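Local coordinates for protein lipolytic enzyme, G-D-S-L family (Bacteroides thetaiotaomicron, PDB 7BR2) that metabolizes the drug diltiazem as a gut microbial serine esterase of the SGNH (GDSL) hydrolase family, and may also act as a lysophospholipase, at residues Phe177-Trp180 / Asn181-Val185; Ala217-Phe220 / Leu221-Gln224. All coordinates share one frame; numbering follows the deposited sequence.

Contact 1 (Phe177-Trp180 / Asn181-Val185)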
loop_
_atom_site.group_PDB
_atom_site.type_symbol
_atom_site.label_atom_id
_atom_site.label_comp_id
_atom_site.label_asym_id
_atom_site.label_seq_id
_atom_site.Cartn_x
_atom_site.Cartn_y
_atom_site.Cartn_z
ATOM N N PHE A 177 0.996 16.963 -3.460
ATOM C CA PHE A 177 -0.386 16.511 -3.517
ATOM C C PHE A 177 -0.490 15.335 -4.476
ATOM O O PHE A 177 0.094 15.356 -5.564
ATOM C CB PHE A 177 -1.336 17.636 -3.976
ATOM C CG PHE A 177 -2.763 17.179 -4.188
ATOM C CD1 PHE A 177 -3.180 16.641 -5.409
ATOM C CD2 PHE A 177 -3.694 17.275 -3.156
ATOM C CE1 PHE A 177 -4.490 16.202 -5.594
ATOM C CE2 PHE A 177 -5.015 16.846 -3.334
ATOM C CZ PHE A 177 -5.410 16.310 -4.558
ATOM N N THR A 178 -1.269 14.330 -4.078
ATOM C CA THR A 178 -1.675 13.250 -4.963
ATOM C C THR A 178 -3.098 12.854 -4.595
ATOM O O THR A 178 -3.559 13.101 -3.480
ATOM C CB THR A 178 -0.735 12.052 -4.870
ATOM O OG1 THR A 178 -1.115 11.082 -5.847
ATOM C CG2 THR A 178 -0.807 11.424 -3.487
ATOM N N ASP A 179 -3.806 12.249 -5.544
ATOM C CA ASP A 179 -5.226 11.969 -5.371
ATOM C C ASP A 179 -5.521 10.527 -5.742
ATOM O O ASP A 179 -5.081 10.054 -6.796
ATOM C CB ASP A 179 -6.079 12.922 -6.211
ATOM C CG ASP A 179 -7.569 12.687 -6.028
ATOM O OD1 ASP A 179 -7.984 12.248 -4.924
ATOM O OD2 ASP A 179 -8.326 12.938 -6.992
ATOM N N TRP A 180 -6.222 9.818 -4.856
ATOM C CA TRP A 180 -6.740 8.498 -5.198
ATOM C C TRP A 180 -8.145 8.552 -5.780
ATOM O O TRP A 180 -8.567 7.600 -6.433
ATOM C CB TRP A 180 -6.769 7.578 -3.964
ATOM C CG TRP A 180 -5.447 7.001 -3.482
ATOM C CD1 TRP A 180 -4.516 6.316 -4.224
ATOM C CD2 TRP A 180 -4.954 7.014 -2.138
ATOM N NE1 TRP A 180 -3.467 5.930 -3.422
ATOM C CE2 TRP A 180 -3.711 6.345 -2.138
ATOM C CE3 TRP A 180 -5.439 7.540 -0.932
ATOM C CZ2 TRP A 180 -2.950 6.182 -0.979
ATOM C CZ3 TRP A 180 -4.672 7.383 0.221
ATOM C CH2 TRP A 180 -3.443 6.710 0.185
ATOM N N ASN A 181 -8.878 9.633 -5.531
ATOM C CA ASN A 181 -10.314 9.646 -5.792
ATOM C C ASN A 181 -10.602 9.589 -7.292
ATOM O O ASN A 181 -11.297 8.684 -7.770
ATOM C CB ASN A 181 -10.931 10.893 -5.153
ATOM C CG ASN A 181 -12.413 10.745 -4.911
ATOM O OD1 ASN A 181 -13.201 10.677 -5.850
ATOM N ND2 ASN A 181 -12.801 10.684 -3.639
ATOM N N ALA A 182 -10.051 10.539 -8.054
ATOM C CA ALA A 182 -10.291 10.565 -9.496
ATOM C C ALA A 182 -9.818 9.299 -10.193
ATOM O O ALA A 182 -10.631 8.674 -10.898
ATOM C CB ALA A 182 -9.643 11.812 -10.113
ATOM N N PRO A 183 -8.566 8.852 -10.051
ATOM C CA PRO A 183 -8.164 7.640 -10.785
ATOM C C PRO A 183 -8.957 6.411 -10.389
ATOM O O PRO A 183 -9.247 5.554 -11.238
ATOM C CB PRO A 183 -6.674 7.484 -10.441
ATOM C CG PRO A 183 -6.263 8.762 -9.798
ATOM C CD PRO A 183 -7.469 9.386 -9.220
ATOM N N MET A 184 -9.347 6.304 -9.128
ATOM C CA MET A 184 -10.080 5.120 -8.714
ATOM C C MET A 184 -11.516 5.166 -9.212
ATOM O O MET A 184 -12.087 4.129 -9.555
ATOM C CB MET A 184 -10.018 4.969 -7.197
ATOM C CG MET A 184 -8.676 4.450 -6.704
ATOM S SD MET A 184 -8.612 4.334 -4.907
ATOM C CE MET A 184 -9.449 2.755 -4.680
ATOM N N VAL A 185 -12.126 6.354 -9.245
ATOM C CA VAL A 185 -13.434 6.486 -9.883
ATOM C C VAL A 185 -13.341 6.071 -11.343
ATOM O O VAL A 185 -14.196 5.334 -11.849
ATOM C CB VAL A 185 -13.959 7.926 -9.741
ATOM C CG1 VAL A 185 -15.203 8.112 -10.591
ATOM C CG2 VAL A 185 -14.287 8.231 -8.300
#

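Contact 2 (Ala217-Phe220 / Leu221-Gln224)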
loop_
_atom_site.group_PDB
_atom_site.type_symbol
_atom_site.label_atom_id
_atom_site.label_comp_id
_atom_site.label_asym_id
_atom_site.label_seq_id
_atom_site.Cartn_x
_atom_site.Cartn_y
_atom_site.Cartn_z
ATOM N N ALA A 217 -1.793 1.480 -3.640
ATOM C CA ALA A 217 -0.341 1.440 -3.574
ATOM C C ALA A 217 0.257 1.729 -4.937
ATOM O O ALA A 217 1.209 2.510 -5.053
ATOM C CB ALA A 217 0.122 0.085 -3.042
ATOM N N TYR A 218 -0.303 1.109 -5.978
ATOM C CA TYR A 218 0.138 1.329 -7.348
ATOM C C TYR A 218 0.097 2.809 -7.693
ATOM O O TYR A 218 1.071 3.372 -8.198
ATOM C CB TYR A 218 -0.768 0.532 -8.297
ATOM C CG TYR A 218 -0.789 1.067 -9.707
ATOM C CD1 TYR A 218 0.258 0.806 -10.582
ATOM C CD2 TYR A 218 -1.827 1.887 -10.144
ATOM C CE1 TYR A 218 0.255 1.310 -11.860
ATOM C CE2 TYR A 218 -1.835 2.404 -11.415
ATOM C CZ TYR A 218 -0.795 2.112 -12.276
ATOM O OH TYR A 218 -0.803 2.633 -13.553
ATOM N N LEU A 219 -1.019 3.462 -7.377
ATOM C CA LEU A 219 -1.173 4.870 -7.716
ATOM C C LEU A 219 -0.201 5.746 -6.938
ATOM O O LEU A 219 0.363 6.697 -7.495
ATOM C CB LEU A 219 -2.615 5.313 -7.469
ATOM C CG LEU A 219 -3.620 4.713 -8.456
ATOM C CD1 LEU A 219 -5.058 4.920 -7.990
ATOM C CD2 LEU A 219 -3.376 5.316 -9.855
ATOM N N PHE A 220 0.018 5.443 -5.651
ATOM C CA PHE A 220 0.960 6.254 -4.883
ATOM C C PHE A 220 2.380 6.054 -5.391
ATOM O O PHE A 220 3.161 7.010 -5.470
ATOM C CB PHE A 220 0.859 5.919 -3.391
ATOM C CG PHE A 220 1.617 6.862 -2.500
ATOM C CD1 PHE A 220 0.995 7.974 -1.949
ATOM C CD2 PHE A 220 2.951 6.640 -2.213
ATOM C CE1 PHE A 220 1.707 8.850 -1.136
ATOM C CE2 PHE A 220 3.659 7.501 -1.391
ATOM C CZ PHE A 220 3.035 8.609 -0.852
ATOM N N LEU A 221 2.718 4.829 -5.783
ATOM C CA LEU A 221 4.035 4.583 -6.356
ATOM C C LEU A 221 4.189 5.286 -7.700
ATOM O O LEU A 221 5.273 5.780 -8.029
ATOM C CB LEU A 221 4.257 3.080 -6.514
ATOM C CG LEU A 221 4.329 2.351 -5.174
ATOM C CD1 LEU A 221 4.280 0.853 -5.382
ATOM C CD2 LEU A 221 5.586 2.780 -4.425
ATOM N N LYS A 222 3.111 5.360 -8.482
ATOM C CA LYS A 222 3.175 6.097 -9.742
ATOM C C LYS A 222 3.349 7.589 -9.480
ATOM O O LYS A 222 4.120 8.263 -10.173
ATOM C CB LYS A 222 1.940 5.790 -10.607
ATOM C CG LYS A 222 1.792 6.641 -11.887
ATOM C CD LYS A 222 0.863 5.977 -12.932
ATOM C CE LYS A 222 -0.485 6.665 -12.909
ATOM N NZ LYS A 222 -1.463 6.108 -13.868
ATOM N N ALA A 223 2.687 8.108 -8.450
ATOM C CA ALA A 223 2.903 9.494 -8.050
ATOM C C ALA A 223 4.320 9.738 -7.551
ATOM O O ALA A 223 4.771 10.888 -7.531
ATOM C CB ALA A 223 1.891 9.898 -6.974
ATOM N N GLN A 224 5.031 8.699 -7.134
ATOM C CA GLN A 224 6.433 8.844 -6.763
ATOM C C GLN A 224 7.379 8.572 -7.933
ATOM O O GLN A 224 8.600 8.494 -7.732
ATOM C CB GLN A 224 6.766 7.932 -5.575
ATOM C CG GLN A 224 6.043 8.319 -4.281
ATOM C CD GLN A 224 6.608 7.603 -3.052
ATOM O OE1 GLN A 224 6.713 6.377 -3.037
ATOM N NE2 GLN A 224 6.943 8.364 -2.012
#

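Contact 1 (Phe177-Trp180 / Asn181-Val185)
Asp179, the last residue of strand 176-179, receives the first two amides of helix 181-194 on its carboxylate, one on each oxygen. Asn181 N donates to Asp179 OD1 at 2.8 Å, and Ala182 N reaches Asp179 OD2 at 3.1 Å along a nearly straight line (171°). Both donors come from above the carboxylate plane, far out of it. The carboxylate can lie beneath them because CG stands anti to the backbone N (chi1 -178°), directed at the turn. These two N-H groups belong to the first turn, where no earlier carbonyl of the helix can serve them, and the aspartate side chain caps them instead. The backbone takes over: Met184 N donates to Trp180 O at 3.1 Å, and Val185 N follows with a bond to Asn181 O.

On the apolar side Met184 SD lies 3.8 Å from Trp180 CB and approaches the indole obliquely, a Met-aromatic contact in which the sulfur sits 5.1 Å from the centroid of the five-membered ring. The buried polar ends find partners elsewhere: Trp180 NE1 bonds to Met216 O on helix 210-223, Asn181 OD1 accepts from Asn156 ND2, and Asn181 ND2 makes a weak bond to Thr137 O. With Asp179 replaced by an alanine, the Asn181 and Ala182 amides would probably lose their acceptors, leaving the first turn less fixed. The arrangement is a capped strand-to-helix turn at an edge of the parallel sheet, and a negative carboxylate beside the positive end of the helix dipole is likely to be favourable.

Contact 2 (Ala217-Phe220 / Leu221-Gln224)
Three backbone hydrogen bonds join Ala217, Tyr218 and Leu219 to Leu221, Lys222 and Ala223, each amide donating to the carbonyl four residues earlier. All three measure 2.9 Å from N to O: Leu221 N to Ala217 O, Lys222 N to Tyr218 O and Ala223 N to Leu219 O. Gln224 N is shared between two weak bonds, to Phe220 O and to Leu221 O.

Among the side chains, Phe220 and Gln224 meet one turn apart. Gln224 CD lies 3.4 Å from Phe220 CE2, with the amide inclined at 54° to the ring. Gln224 CG is anti to the carbonyl carbon (chi1 -66°), and beyond it the extended chain passes obliquely across the phenyl, at CE2. The amide is held at both ends from outside the helix: OE1 is hydrogen-bonded to Tyr43 OH, and NE2 weakly to Lys14 O. Phe220 in turn packs edge-to-face with Phe24.

On another side of the helix, Lys222 crosses the end of Tyr218. Lys222 CD passes 3.8 Å from Tyr218 OH, and the bend at chi3 (103°) directs CE and NZ from there. The phenol finds its strong polar partner beyond the helix, in a hydrogen bond with Glu299 OE1, and Lys222 NZ, 3.6 Å from Tyr218 OH, is likely to add a positive field there. This part of helix 210-223 is buried in the SGNH hydrolase fold, with Ala217 and Phe220 on Ile39 of helix 35-46 and Tyr218 and Lys222 on Met300 of helix 296-300. Successive i to i+4 bonds thus satisfy much of the main chain, while Ala223 also has backbone bonds with Thr12 and Val13; the polar ends of Tyr218 and Gln224 find partners in other parts of the fold.

Followed from the N terminus, the chain reaches contact 1 first, where strand 176-179, at an edge of the five-stranded parallel sheet, turns directly into helix 181-194. Contact 2 comes later, in helix 210-223. Each is local and continuous, so neither encloses a long loop; they stand in series, without nesting or crossing. In space they nevertheless touch. Leu219 of contact 2 packs against Trp180, Pro183 and Met184 of contact 1, and Ala223 CB lies 3.4 Å from Thr178 OG1. The later helix thus lies against both the edge strand and the helix that leaves it, joining successive elements of the SGNH hydrolase fold.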